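Local coordinates for probable intron-encoded endonuclease 1 (Wickerhamomyces canadensis, PDB 6X1J), which cuts DNA as an endonuclease of the LAGLIDADG family and takes part in homing of the mitochondrial 21S rRNA gene intron, at residues Leu45-Ile50 with Met146-Lys151; Leu163-Gln168 with Pro199-Pro204; Phe186-Ser191 with Tyr208-Asn213. One frame throughout, in Å; residues are numbered along the deposited sequence.

Contact 1: Leu45-Ile50 with Met146-Lys151; sequences LGDVYI and MDDGGK. With K (potassium ion), chain E; K (potassium ion), chain D; nucleotides of chain C; nucleotides of chain B.
Gly-46 and Asp-147 form the tight part, with CA of Gly-46 3.5 Å from CB of Asp-147. A side chain at Gly-46 would run into that CB, so its absence lets the backbones close up. Beside it, N of Asp-47 donates to OD2 of Asp-147 at 3.0 Å, nearly straight (169°) and from above the carboxylate plane. Asp-147 keeps its carboxylate beside its backbone N (chi1 -75°), turned to this donor. Asn-43 also bonds to OD2 and Tyr-70 to OD1, so three bonds fix the group. The carboxylates of Asp-47 and Asp-147 are stacked, with planes 26° apart, and Trp-65 holds OD2 of Asp-47. Here the two LAGLIDADG helices, 34-45 and 138-148, end side by side and bring the motif acids Asp-47 and Asp-148 to the DNA. The other side is looser, filled by ions, phosphate and water. One potassium ion takes both oxygens of the Asp-47 carboxylate, O of Asp-147, and OP1 and O5' of DC17 of chain C. The second is bound by O of Gly-46 at 2.7 Å and OD2 of Asp-148 at 2.8 Å. Three waters, a DNA phosphate oxygen and, at a long 3.2 Å, O of Leu-45 add to its shell. A water bridges O of Leu-45 and OD2 of Asp-148. Past Val-48, C5' of the DA16 sugar of chain B lies over a face of the Tyr-49 ring, toward its rim.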
loop_
_atom_site.group_PDB
_atom_site.type_symbol
_atom_site.label_atom_id
_atom_site.label_comp_id
_atom_site.label_asym_id
_atom_site.label_seq_id
_atom_site.Cartn_x
_atom_site.Cartn_y
_atom_site.Cartn_z
ATOM N N LEU A 45 -3.979 -1.243 -2.634
ATOM C CA LEU A 45 -3.961 -2.682 -3.048
ATOM C C LEU A 45 -3.347 -3.482 -1.898
ATOM O O LEU A 45 -3.883 -4.539 -1.571
ATOM C CB LEU A 45 -3.164 -2.794 -4.353
ATOM C CG LEU A 45 -3.909 -2.262 -5.587
ATOM C CD1 LEU A 45 -2.957 -2.087 -6.765
ATOM C CD2 LEU A 45 -5.083 -3.203 -5.964
ATOM N N GLY A 46 -2.357 -2.888 -1.212
ATOM C CA GLY A 46 -1.652 -3.475 -0.060
ATOM C C GLY A 46 -2.280 -3.202 1.303
ATOM O O GLY A 46 -3.427 -3.622 1.538
ATOM N N ASP A 47 -1.512 -2.563 2.198
ATOM C CA ASP A 47 -1.710 -2.571 3.671
ATOM C C ASP A 47 -2.469 -1.328 4.189
ATOM O O ASP A 47 -2.820 -1.294 5.399
ATOM C CB ASP A 47 -0.333 -2.681 4.319
ATOM C CG ASP A 47 0.283 -4.068 4.161
ATOM O OD1 ASP A 47 -0.477 -5.055 4.050
ATOM O OD2 ASP A 47 1.499 -4.140 4.059
ATOM N N VAL A 48 -2.757 -0.336 3.344
ATOM C CA VAL A 48 -3.330 0.934 3.844
ATOM C C VAL A 48 -4.870 0.872 3.860
ATOM O O VAL A 48 -5.513 0.226 2.962
ATOM C CB VAL A 48 -2.778 2.109 3.032
ATOM C CG1 VAL A 48 -3.551 3.362 3.321
ATOM C CG2 VAL A 48 -1.307 2.334 3.343
ATOM N N TYR A 49 -5.431 1.455 4.908
ATOM C CA TYR A 49 -6.871 1.763 5.114
ATOM C C TYR A 49 -7.104 3.175 4.574
ATOM O O TYR A 49 -6.499 4.140 5.124
ATOM C CB TYR A 49 -7.204 1.616 6.597
ATOM C CG TYR A 49 -8.630 1.827 7.003
ATOM C CD1 TYR A 49 -9.658 1.979 6.090
ATOM C CD2 TYR A 49 -8.957 1.825 8.346
ATOM C CE1 TYR A 49 -10.981 2.116 6.503
ATOM C CE2 TYR A 49 -10.267 1.974 8.772
ATOM C CZ TYR A 49 -11.287 2.117 7.852
ATOM O OH TYR A 49 -12.571 2.268 8.295
ATOM N N ILE A 50 -7.805 3.269 3.441
ATOM C CA ILE A 50 -8.265 4.587 2.912
ATOM C C ILE A 50 -9.733 4.750 3.305
ATOM O O ILE A 50 -10.635 4.010 2.759
ATOM C CB ILE A 50 -7.946 4.806 1.425
ATOM C CG1 ILE A 50 -8.389 6.205 0.976
ATOM C CG2 ILE A 50 -8.493 3.686 0.549
ATOM C CD1 ILE A 50 -7.663 6.687 -0.263
ATOM N N MET A 146 5.759 -4.576 -1.598
ATOM C CA MET A 146 6.340 -4.473 -0.226
ATOM C C MET A 146 5.222 -4.739 0.784
ATOM O O MET A 146 5.449 -5.407 1.805
ATOM C CB MET A 146 7.002 -3.109 0.006
ATOM C CG MET A 146 8.200 -2.880 -0.924
ATOM S SD MET A 146 9.212 -1.391 -0.596
ATOM C CE MET A 146 8.386 -0.130 -1.564
ATOM N N ASP A 147 4.008 -4.335 0.457
ATOM C CA ASP A 147 2.829 -4.520 1.339
ATOM C C ASP A 147 2.444 -6.000 1.347
ATOM O O ASP A 147 2.625 -6.665 2.415
ATOM C CB ASP A 147 1.706 -3.591 0.901
ATOM C CG ASP A 147 1.917 -2.130 1.271
ATOM O OD1 ASP A 147 2.998 -1.806 1.826
ATOM O OD2 ASP A 147 0.984 -1.324 1.039
ATOM N N ASP A 148 2.022 -6.524 0.191
ATOM C CA ASP A 148 1.255 -7.801 0.074
ATOM C C ASP A 148 2.056 -8.886 -0.660
ATOM O O ASP A 148 1.503 -9.972 -0.936
ATOM C CB ASP A 148 -0.094 -7.479 -0.577
ATOM C CG ASP A 148 -1.129 -7.136 0.473
ATOM O OD1 ASP A 148 -0.725 -6.661 1.540
ATOM O OD2 ASP A 148 -2.325 -7.367 0.236
ATOM N N GLY A 149 3.312 -8.598 -0.961
ATOM C CA GLY A 149 4.194 -9.445 -1.765
ATOM C C GLY A 149 4.706 -10.602 -0.920
ATOM O O GLY A 149 4.649 -10.508 0.296
ATOM N N GLY A 150 5.136 -11.669 -1.575
ATOM C CA GLY A 150 5.537 -12.949 -0.958
ATOM C C GLY A 150 6.314 -13.799 -1.935
ATOM O O GLY A 150 6.240 -13.535 -3.131
ATOM N N LYS A 151 7.065 -14.765 -1.415
ATOM C CA LYS A 151 7.718 -15.847 -2.192
ATOM C C LYS A 151 6.742 -17.022 -2.331
ATOM O O LYS A 151 5.886 -17.214 -1.457
ATOM C CB LYS A 151 9.009 -16.249 -1.488
ATOM C CG LYS A 151 10.074 -15.157 -1.464
ATOM C CD LYS A 151 11.352 -15.653 -0.841
ATOM C CE LYS A 151 12.483 -14.648 -0.746
ATOM N NZ LYS A 151 13.734 -15.340 -0.367
HETATM K K K E . -4.566 -6.002 1.185
HETATM K K K D . 1.622 -7.079 4.476
ATOM P P DC C 17 -0.610 -9.389 3.354
ATOM O OP1 DC C 17 -0.852 -8.161 4.148
ATOM O OP2 DC C 17 -1.208 -9.473 1.990
ATOM O "O5'" DC C 17 0.970 -9.613 3.311
ATOM C "C5'" DC C 17 1.678 -10.706 2.653
ATOM C "C4'" DC C 17 2.461 -11.498 3.680
ATOM O "O4'" DC C 17 1.613 -12.461 4.368
ATOM C "C3'" DC C 17 3.701 -12.267 3.218
ATOM O "O3'" DC C 17 4.782 -11.931 4.124
ATOM C "C2'" DC C 17 3.246 -13.713 3.282
ATOM C "C1'" DC C 17 2.242 -13.732 4.409
ATOM N N1 DC C 17 1.186 -14.779 4.309
ATOM C C2 DC C 17 0.810 -15.521 5.446
ATOM O O2 DC C 17 1.393 -15.319 6.525
ATOM N N3 DC C 17 -0.176 -16.440 5.337
ATOM C C4 DC C 17 -0.809 -16.606 4.176
ATOM N N4 DC C 17 -1.760 -17.540 4.107
ATOM C C5 DC C 17 -0.465 -15.851 3.018
ATOM C C6 DC C 17 0.512 -14.941 3.135
ATOM P P DA B 16 -9.469 -2.498 4.267
ATOM O OP1 DA B 16 -10.163 -3.136 3.128
ATOM O OP2 DA B 16 -9.104 -1.083 4.156
ATOM O "O5'" DA B 16 -10.324 -2.792 5.583
ATOM C "C5'" DA B 16 -10.869 -1.665 6.292
ATOM C "C4'" DA B 16 -11.652 -2.075 7.519
ATOM O "O4'" DA B 16 -10.740 -2.329 8.610
ATOM C "C3'" DA B 16 -12.569 -0.948 7.982
ATOM O "O3'" DA B 16 -13.885 -1.311 7.563
ATOM C "C2'" DA B 16 -12.402 -0.907 9.489
ATOM C "C1'" DA B 16 -11.257 -1.849 9.824
ATOM N N9 DA B 16 -10.142 -1.318 10.607
ATOM C C8 DA B 16 -8.955 -0.751 10.206
ATOM N N7 DA B 16 -8.158 -0.432 11.200
ATOM C C5 DA B 16 -8.879 -0.797 12.330
ATOM C C6 DA B 16 -8.585 -0.741 13.704
ATOM N N6 DA B 16 -7.439 -0.268 14.207
ATOM N N1 DA B 16 -9.513 -1.217 14.560
ATOM C C2 DA B 16 -10.650 -1.716 14.066
ATOM N N3 DA B 16 -11.029 -1.844 12.806
ATOM C C4 DA B 16 -10.091 -1.360 11.977
HETATM O O HOH W 1 -3.370 -7.097 -2.450
HETATM O O HOH W 2 3.063 -8.786 5.833
HETATM O O HOH W 3 0.244 -9.354 6.444
HETATM O O HOH W 4 -6.911 -4.642 2.136
HETATM O O HOH W 5 -4.201 -8.798 2.063
HETATM O O HOH W 6 -5.797 -8.303 -0.637
#

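Contact 2: Leu163-Gln168 with Pro199-Pro204; sequences LVLHTQ and PIIYIP. With nucleotides of chain C.
The two inner strands of the C-terminal four-stranded antiparallel sheet meet here, Leu-163, Val-164 and Leu-165 pairing with Ile-203, Tyr-202 and Ile-201. Leu-163/Ile-203 and Leu-165/Ile-201 are hydrogen-bonded pairs; N of Ile-203 reaches O of Leu-163 at 2.7 Å. CB of Leu-165 meets CB of Ile-201 at 4.1 Å, on the face covered by Trp-144. CG1 of Val-164, on the other face, touches CD1 of Ile-200 at 3.9 Å. OG1 of Thr-167 sits between its backbone N and carbonyl carbon (chi1 52°) and donates to O of Pro-199 at 2.8 Å, from above the carbonyl plane. The His-166 ring is sandwiched. C6 of DC17 of chain C lies 3.3 Å over one face, and CG1 of Val-164 covers the opposite face. At its edge, NE2 of Gln-168 donates to ND1 of His-166 at 3.3 Å, near the ring plane, and also bonds to Asn-195. With an alanine in place of His-166, the C5-C6 edge of DC17 would probably lose the ring it rests on, and NE2 of Gln-168 one of its two acceptors. CG2 of Ile-200 packs 3.5 Å from CD of Gln-168. This is the DNA-binding beta-sheet of LAGLIDADG endonucleases.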
loop_
_atom_site.group_PDB
_atom_site.type_symbol
_atom_site.label_atom_id
_atom_site.label_comp_id
_atom_site.label_asym_id
_atom_site.label_seq_id
_atom_site.Cartn_x
_atom_site.Cartn_y
_atom_site.Cartn_z
ATOM N N LEU A 163 7.114 -15.634 -7.250
ATOM C CA LEU A 163 6.612 -14.652 -6.262
ATOM C C LEU A 163 5.084 -14.664 -6.247
ATOM O O LEU A 163 4.478 -15.243 -7.128
ATOM C CB LEU A 163 7.133 -13.272 -6.650
ATOM C CG LEU A 163 8.654 -13.158 -6.678
ATOM C CD1 LEU A 163 9.075 -11.840 -7.326
ATOM C CD2 LEU A 163 9.216 -13.297 -5.262
ATOM N N VAL A 164 4.521 -14.055 -5.216
ATOM C CA VAL A 164 3.067 -14.009 -4.952
ATOM C C VAL A 164 2.699 -12.553 -4.635
ATOM O O VAL A 164 3.515 -11.847 -3.974
ATOM C CB VAL A 164 2.720 -14.964 -3.820
ATOM C CG1 VAL A 164 1.250 -14.996 -3.572
ATOM C CG2 VAL A 164 3.206 -16.369 -4.111
ATOM N N LEU A 165 1.535 -12.111 -5.103
ATOM C CA LEU A 165 0.797 -10.987 -4.484
ATOM C C LEU A 165 -0.413 -11.576 -3.773
ATOM O O LEU A 165 -1.230 -12.301 -4.425
ATOM C CB LEU A 165 0.419 -9.971 -5.563
ATOM C CG LEU A 165 1.601 -9.247 -6.195
ATOM C CD1 LEU A 165 1.235 -8.632 -7.530
ATOM C CD2 LEU A 165 2.107 -8.139 -5.261
ATOM N N HIS A 166 -0.534 -11.282 -2.485
ATOM C CA HIS A 166 -1.608 -11.832 -1.620
ATOM C C HIS A 166 -2.863 -10.971 -1.748
ATOM O O HIS A 166 -3.082 -10.067 -0.906
ATOM C CB HIS A 166 -1.053 -12.039 -0.212
ATOM C CG HIS A 166 -0.049 -13.148 -0.164
ATOM N ND1 HIS A 166 -0.431 -14.468 -0.153
ATOM C CD2 HIS A 166 1.299 -13.147 -0.187
ATOM C CE1 HIS A 166 0.635 -15.245 -0.139
ATOM N NE2 HIS A 166 1.716 -14.453 -0.165
ATOM N N THR A 167 -3.703 -11.314 -2.735
ATOM C CA THR A 167 -4.960 -10.607 -3.107
ATOM C C THR A 167 -6.192 -11.283 -2.494
ATOM O O THR A 167 -7.305 -11.096 -3.045
ATOM C CB THR A 167 -5.083 -10.544 -4.629
ATOM O OG1 THR A 167 -4.915 -11.861 -5.182
ATOM C CG2 THR A 167 -4.081 -9.581 -5.218
ATOM N N GLN A 168 -6.039 -12.006 -1.383
ATOM C CA GLN A 168 -7.128 -12.841 -0.815
ATOM C C GLN A 168 -8.397 -12.006 -0.634
ATOM O O GLN A 168 -9.478 -12.556 -0.883
ATOM C CB GLN A 168 -6.728 -13.537 0.494
ATOM C CG GLN A 168 -5.814 -14.746 0.285
ATOM C CD GLN A 168 -4.365 -14.351 0.215
ATOM O OE1 GLN A 168 -4.059 -13.237 -0.210
ATOM N NE2 GLN A 168 -3.487 -15.230 0.699
ATOM N N PRO A 199 -8.418 -15.924 -3.850
ATOM C CA PRO A 199 -7.503 -15.778 -4.978
ATOM C C PRO A 199 -6.175 -15.069 -4.676
ATOM O O PRO A 199 -6.233 -14.073 -3.980
ATOM C CB PRO A 199 -8.300 -14.932 -5.987
ATOM C CG PRO A 199 -9.340 -14.213 -5.158
ATOM C CD PRO A 199 -9.629 -15.106 -3.971
ATOM N N ILE A 200 -5.076 -15.516 -5.314
ATOM C CA ILE A 200 -3.737 -14.852 -5.248
ATOM C C ILE A 200 -3.135 -14.823 -6.645
ATOM O O ILE A 200 -3.631 -15.552 -7.524
ATOM C CB ILE A 200 -2.794 -15.577 -4.279
ATOM C CG1 ILE A 200 -2.496 -17.013 -4.721
ATOM C CG2 ILE A 200 -3.358 -15.533 -2.874
ATOM C CD1 ILE A 200 -1.507 -17.728 -3.832
ATOM N N ILE A 201 -2.104 -14.024 -6.834
ATOM C CA ILE A 201 -1.400 -13.836 -8.131
ATOM C C ILE A 201 -0.039 -14.486 -8.000
ATOM O O ILE A 201 0.742 -14.008 -7.165
ATOM C CB ILE A 201 -1.302 -12.341 -8.483
ATOM C CG1 ILE A 201 -2.688 -11.688 -8.495
ATOM C CG2 ILE A 201 -0.570 -12.131 -9.806
ATOM C CD1 ILE A 201 -2.699 -10.228 -8.960
ATOM N N TYR A 202 0.207 -15.556 -8.758
ATOM C CA TYR A 202 1.487 -16.298 -8.828
ATOM C C TYR A 202 2.274 -15.648 -9.958
ATOM O O TYR A 202 1.715 -15.507 -11.087
ATOM C CB TYR A 202 1.184 -17.790 -9.049
ATOM C CG TYR A 202 2.324 -18.668 -9.505
ATOM C CD1 TYR A 202 3.164 -19.294 -8.592
ATOM C CD2 TYR A 202 2.542 -18.921 -10.853
ATOM C CE1 TYR A 202 4.203 -20.117 -9.007
ATOM C CE2 TYR A 202 3.586 -19.731 -11.289
ATOM C CZ TYR A 202 4.415 -20.343 -10.360
ATOM O OH TYR A 202 5.454 -21.131 -10.769
ATOM N N ILE A 203 3.502 -15.220 -9.684
ATOM C CA ILE A 203 4.447 -14.701 -10.713
ATOM C C ILE A 203 5.509 -15.764 -10.931
ATOM O O ILE A 203 6.368 -15.926 -10.075
ATOM C CB ILE A 203 5.090 -13.382 -10.277
ATOM C CG1 ILE A 203 4.024 -12.341 -9.916
ATOM C CG2 ILE A 203 6.084 -12.887 -11.344
ATOM C CD1 ILE A 203 4.571 -11.102 -9.184
ATOM N N PRO A 204 5.516 -16.458 -12.099
ATOM C CA PRO A 204 6.335 -17.656 -12.276
ATOM C C PRO A 204 7.810 -17.248 -12.273
ATOM O O PRO A 204 8.083 -16.080 -12.495
ATOM C CB PRO A 204 5.924 -18.155 -13.664
ATOM C CG PRO A 204 5.634 -16.838 -14.397
ATOM C CD PRO A 204 4.853 -16.056 -13.363
ATOM P P DC C 17 -0.610 -9.389 3.354
ATOM O OP1 DC C 17 -0.852 -8.161 4.148
ATOM O OP2 DC C 17 -1.208 -9.473 1.990
ATOM O "O5'" DC C 17 0.970 -9.613 3.311
ATOM C "C5'" DC C 17 1.678 -10.706 2.653
ATOM C "C4'" DC C 17 2.461 -11.498 3.680
ATOM O "O4'" DC C 17 1.613 -12.461 4.368
ATOM C "C3'" DC C 17 3.701 -12.267 3.218
ATOM O "O3'" DC C 17 4.782 -11.931 4.124
ATOM C "C2'" DC C 17 3.246 -13.713 3.282
ATOM C "C1'" DC C 17 2.242 -13.732 4.409
ATOM N N1 DC C 17 1.186 -14.779 4.309
ATOM C C2 DC C 17 0.810 -15.521 5.446
ATOM O O2 DC C 17 1.393 -15.319 6.525
ATOM N N3 DC C 17 -0.176 -16.440 5.337
ATOM C C4 DC C 17 -0.809 -16.606 4.176
ATOM N N4 DC C 17 -1.760 -17.540 4.107
ATOM C C5 DC C 17 -0.465 -15.851 3.018
ATOM C C6 DC C 17 0.512 -14.941 3.135
ATOM P P DT C 16 -6.719 -10.617 3.220
ATOM O OP1 DT C 16 -6.680 -10.440 4.659
ATOM O OP2 DT C 16 -6.953 -9.416 2.386
ATOM O "O5'" DT C 16 -5.382 -11.106 2.524
ATOM C "C5'" DT C 16 -4.467 -12.012 3.134
ATOM C "C4'" DT C 16 -3.480 -11.289 4.023
ATOM O "O4'" DT C 16 -3.561 -11.908 5.323
ATOM C "C3'" DT C 16 -2.042 -11.508 3.603
ATOM O "O3'" DT C 16 -1.174 -10.569 4.206
ATOM C "C2'" DT C 16 -1.731 -12.856 4.211
ATOM C "C1'" DT C 16 -2.453 -12.782 5.526
ATOM N N1 DT C 16 -3.006 -14.020 6.047
ATOM C C2 DT C 16 -2.751 -14.313 7.363
ATOM O O2 DT C 16 -1.956 -13.684 8.044
ATOM N N3 DT C 16 -3.441 -15.394 7.850
ATOM C C4 DT C 16 -4.349 -16.179 7.168
ATOM O O4 DT C 16 -4.894 -17.116 7.741
ATOM C C5 DT C 16 -4.616 -15.772 5.808
ATOM C C7 DT C 16 -5.607 -16.546 4.998
ATOM C C6 DT C 16 -3.963 -14.707 5.332
ATOM P P DA C 15 -11.440 -14.088 6.887
ATOM O OP1 DA C 15 -12.634 -13.247 6.929
ATOM O OP2 DA C 15 -11.537 -15.557 6.808
ATOM O "O5'" DA C 15 -10.607 -13.530 5.654
ATOM C "C5'" DA C 15 -10.464 -12.099 5.508
ATOM C "C4'" DA C 15 -9.084 -11.728 5.014
ATOM O "O4'" DA C 15 -8.114 -11.993 6.052
ATOM C "C3'" DA C 15 -8.598 -12.500 3.794
ATOM O "O3'" DA C 15 -7.832 -11.737 2.830
ATOM C "C2'" DA C 15 -7.816 -13.653 4.408
ATOM C "C1'" DA C 15 -7.235 -13.058 5.673
ATOM N N9 DA C 15 -7.178 -13.940 6.824
ATOM C C8 DA C 15 -7.974 -15.005 7.182
ATOM N N7 DA C 15 -7.750 -15.442 8.396
ATOM C C5 DA C 15 -6.793 -14.566 8.893
ATOM C C6 DA C 15 -6.176 -14.451 10.152
ATOM N N6 DA C 15 -6.408 -15.282 11.163
ATOM N N1 DA C 15 -5.289 -13.447 10.330
ATOM C C2 DA C 15 -5.052 -12.610 9.309
ATOM N N3 DA C 15 -5.568 -12.615 8.079
ATOM C C4 DA C 15 -6.445 -13.627 7.939
#

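Contact 3: Phe186-Ser191 with Tyr208-Asn213; sequences FNLNCS and YELFYN
Leu-188 and Leu-210 make the main apolar touch between the loop 186-191 and the helix that starts at Tyr-208. CD2 of Leu-188 meets CD2 of Leu-210 at 3.7 Å and its CG at 4.0 Å, the two side chains running at a slant to each other. The same CD2 of Leu-188 comes to the edge of the Phe-211 ring, 4.5 Å from CD1 and near the ring plane. Phe-211 is held further in: its ring packs edge-to-face with Phe-145 and touches Leu-163 and Ile-203 of the sheet.

A second kind of contact is methyl against backbone carbonyl. Leu-210 has CG anti to its backbone N (chi1 169°), which sends CD2 across to the turn after helix 172-186. There CD2 lies 3.0 Å from O of Asn-187 and 3.4 Å from O of Phe-186. Asn-187 leaves the helix with a positive phi (47°).

Polar bonds lie beside the contact. Asn-189 N to Asp-207 ties the loop to the lead-in of the helix, while Cys-190 N to Asn-183 ties it back to helix 172-186. The helix keeps its own bonds, such as N of Tyr-212 to O of Tyr-208 at 3.0 Å. Between the two segments the chemistry is apolar packing plus methyl-to-carbonyl contact, with no polar side-chain pair, and the fit probably depends on the placing of CD2 of Leu-210.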
loop_
_atom_site.group_PDB
_atom_site.type_symbol
_atom_site.label_atom_id
_atom_site.label_comp_id
_atom_site.label_asym_id
_atom_site.label_seq_id
_atom_site.Cartn_x
_atom_site.Cartn_y
_atom_site.Cartn_z
ATOM N N PHE A 186 2.718 -4.954 -18.534
ATOM C CA PHE A 186 4.130 -5.154 -18.124
ATOM C C PHE A 186 4.734 -6.403 -18.787
ATOM O O PHE A 186 5.897 -6.722 -18.515
ATOM C CB PHE A 186 4.196 -5.183 -16.599
ATOM C CG PHE A 186 3.649 -3.939 -15.958
ATOM C CD1 PHE A 186 4.328 -2.737 -16.056
ATOM C CD2 PHE A 186 2.458 -3.967 -15.256
ATOM C CE1 PHE A 186 3.804 -1.579 -15.495
ATOM C CE2 PHE A 186 1.941 -2.814 -14.694
ATOM C CZ PHE A 186 2.616 -1.620 -14.812
ATOM N N ASN A 187 3.978 -7.040 -19.676
ATOM C CA ASN A 187 4.310 -8.320 -20.335
ATOM C C ASN A 187 4.800 -9.328 -19.292
ATOM O O ASN A 187 5.865 -9.886 -19.448
ATOM C CB ASN A 187 5.289 -8.142 -21.499
ATOM C CG ASN A 187 5.088 -9.241 -22.526
ATOM O OD1 ASN A 187 4.051 -9.923 -22.517
ATOM N ND2 ASN A 187 6.082 -9.454 -23.378
ATOM N N LEU A 188 3.984 -9.580 -18.288
ATOM C CA LEU A 188 4.209 -10.672 -17.316
ATOM C C LEU A 188 3.417 -11.894 -17.797
ATOM O O LEU A 188 2.581 -11.727 -18.685
ATOM C CB LEU A 188 3.711 -10.196 -15.951
ATOM C CG LEU A 188 4.566 -9.109 -15.297
ATOM C CD1 LEU A 188 3.815 -8.537 -14.103
ATOM C CD2 LEU A 188 5.918 -9.681 -14.890
ATOM N N ASN A 189 3.604 -13.022 -17.122
ATOM C CA ASN A 189 2.848 -14.284 -17.298
ATOM C C ASN A 189 2.276 -14.712 -15.957
ATOM O O ASN A 189 2.300 -15.927 -15.674
ATOM C CB ASN A 189 3.728 -15.385 -17.870
ATOM C CG ASN A 189 4.262 -15.004 -19.228
ATOM O OD1 ASN A 189 3.571 -15.224 -20.226
ATOM N ND2 ASN A 189 5.443 -14.391 -19.257
ATOM N N CYS A 190 1.759 -13.764 -15.193
ATOM C CA CYS A 190 0.992 -14.060 -13.955
ATOM C C CYS A 190 -0.114 -15.053 -14.270
ATOM O O CYS A 190 -0.688 -14.943 -15.339
ATOM C CB CYS A 190 0.255 -12.840 -13.412
ATOM S SG CYS A 190 1.417 -11.522 -13.057
ATOM N N SER A 191 -0.488 -15.870 -13.306
ATOM C CA SER A 191 -1.667 -16.759 -13.396
ATOM C C SER A 191 -2.266 -16.804 -12.004
ATOM O O SER A 191 -1.557 -16.387 -11.058
ATOM C CB SER A 191 -1.281 -18.112 -13.885
ATOM O OG SER A 191 -0.388 -18.741 -12.963
ATOM N N TYR A 208 10.881 -13.698 -13.182
ATOM C CA TYR A 208 11.650 -13.096 -12.047
ATOM C C TYR A 208 12.538 -11.935 -12.497
ATOM O O TYR A 208 12.455 -10.908 -11.848
ATOM C CB TYR A 208 12.561 -14.077 -11.310
ATOM C CG TYR A 208 13.288 -13.407 -10.173
ATOM C CD1 TYR A 208 12.641 -13.143 -8.978
ATOM C CD2 TYR A 208 14.597 -12.985 -10.304
ATOM C CE1 TYR A 208 13.291 -12.519 -7.927
ATOM C CE2 TYR A 208 15.261 -12.348 -9.264
ATOM C CZ TYR A 208 14.608 -12.122 -8.062
ATOM O OH TYR A 208 15.233 -11.483 -7.019
ATOM N N GLU A 209 13.365 -12.088 -13.545
ATOM C CA GLU A 209 14.314 -11.030 -13.982
ATOM C C GLU A 209 13.510 -9.784 -14.384
ATOM O O GLU A 209 13.881 -8.696 -13.929
ATOM C CB GLU A 209 15.282 -11.507 -15.069
ATOM C CG GLU A 209 16.500 -12.282 -14.539
ATOM C CD GLU A 209 17.267 -11.714 -13.339
ATOM O OE1 GLU A 209 17.829 -10.593 -13.438
ATOM O OE2 GLU A 209 17.318 -12.403 -12.292
ATOM N N LEU A 210 12.371 -9.960 -15.061
ATOM C CA LEU A 210 11.508 -8.854 -15.547
ATOM C C LEU A 210 10.961 -8.109 -14.331
ATOM O O LEU A 210 11.142 -6.880 -14.267
ATOM C CB LEU A 210 10.370 -9.409 -16.420
ATOM C CG LEU A 210 9.252 -8.420 -16.791
ATOM C CD1 LEU A 210 9.825 -7.203 -17.497
ATOM C CD2 LEU A 210 8.212 -9.083 -17.682
ATOM N N PHE A 211 10.339 -8.837 -13.401
ATOM C CA PHE A 211 9.639 -8.245 -12.235
ATOM C C PHE A 211 10.659 -7.469 -11.410
ATOM O O PHE A 211 10.525 -6.258 -11.195
ATOM C CB PHE A 211 8.967 -9.320 -11.404
ATOM C CG PHE A 211 8.046 -8.778 -10.349
ATOM C CD1 PHE A 211 6.771 -8.349 -10.677
ATOM C CD2 PHE A 211 8.450 -8.699 -9.036
ATOM C CE1 PHE A 211 5.898 -7.889 -9.700
ATOM C CE2 PHE A 211 7.590 -8.207 -8.060
ATOM C CZ PHE A 211 6.306 -7.834 -8.388
ATOM N N TYR A 212 11.772 -8.119 -11.112
ATOM C CA TYR A 212 12.884 -7.487 -10.370
ATOM C C TYR A 212 13.219 -6.154 -11.037
ATOM O O TYR A 212 13.283 -5.170 -10.331
ATOM C CB TYR A 212 14.092 -8.419 -10.315
ATOM C CG TYR A 212 15.296 -7.925 -9.543
ATOM C CD1 TYR A 212 15.431 -8.183 -8.186
ATOM C CD2 TYR A 212 16.331 -7.264 -10.186
ATOM C CE1 TYR A 212 16.560 -7.780 -7.485
ATOM C CE2 TYR A 212 17.449 -6.823 -9.498
ATOM C CZ TYR A 212 17.558 -7.070 -8.139
ATOM O OH TYR A 212 18.668 -6.653 -7.466
ATOM N N ASN A 213 13.478 -6.145 -12.337
ATOM C CA ASN A 213 14.015 -4.954 -13.044
ATOM C C ASN A 213 12.961 -3.845 -13.093
ATOM O O ASN A 213 13.387 -2.673 -13.282
ATOM C CB ASN A 213 14.540 -5.271 -14.448
ATOM C CG ASN A 213 15.893 -5.946 -14.409
ATOM O OD1 ASN A 213 16.754 -5.525 -13.655
ATOM N ND2 ASN A 213 16.079 -7.011 -15.174
#

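Overall arrangement
Contact 1 is the central one: its centre is about 5 Å from that of the chain, and it is buried between helix ends, ions and DNA. Contact 2 is also buried but lies farther out, about 15 Å from the centre, in the sheet. The two share that sheet: strands 149-151 and 163-165 are neighbours, joined by bonds such as Asp-148 O with His-166 N. Contact 3 is partly buried at the periphery, its nearest atom about 10 Å from the nucleic acid. A backbone bond from Tyr-202 N to Ser-191 O joins it to contact 2. The chemistry shifts accordingly, from carboxylates and potassium, to strand bonds and a histidine ring face against a base edge, to mainly apolar contact.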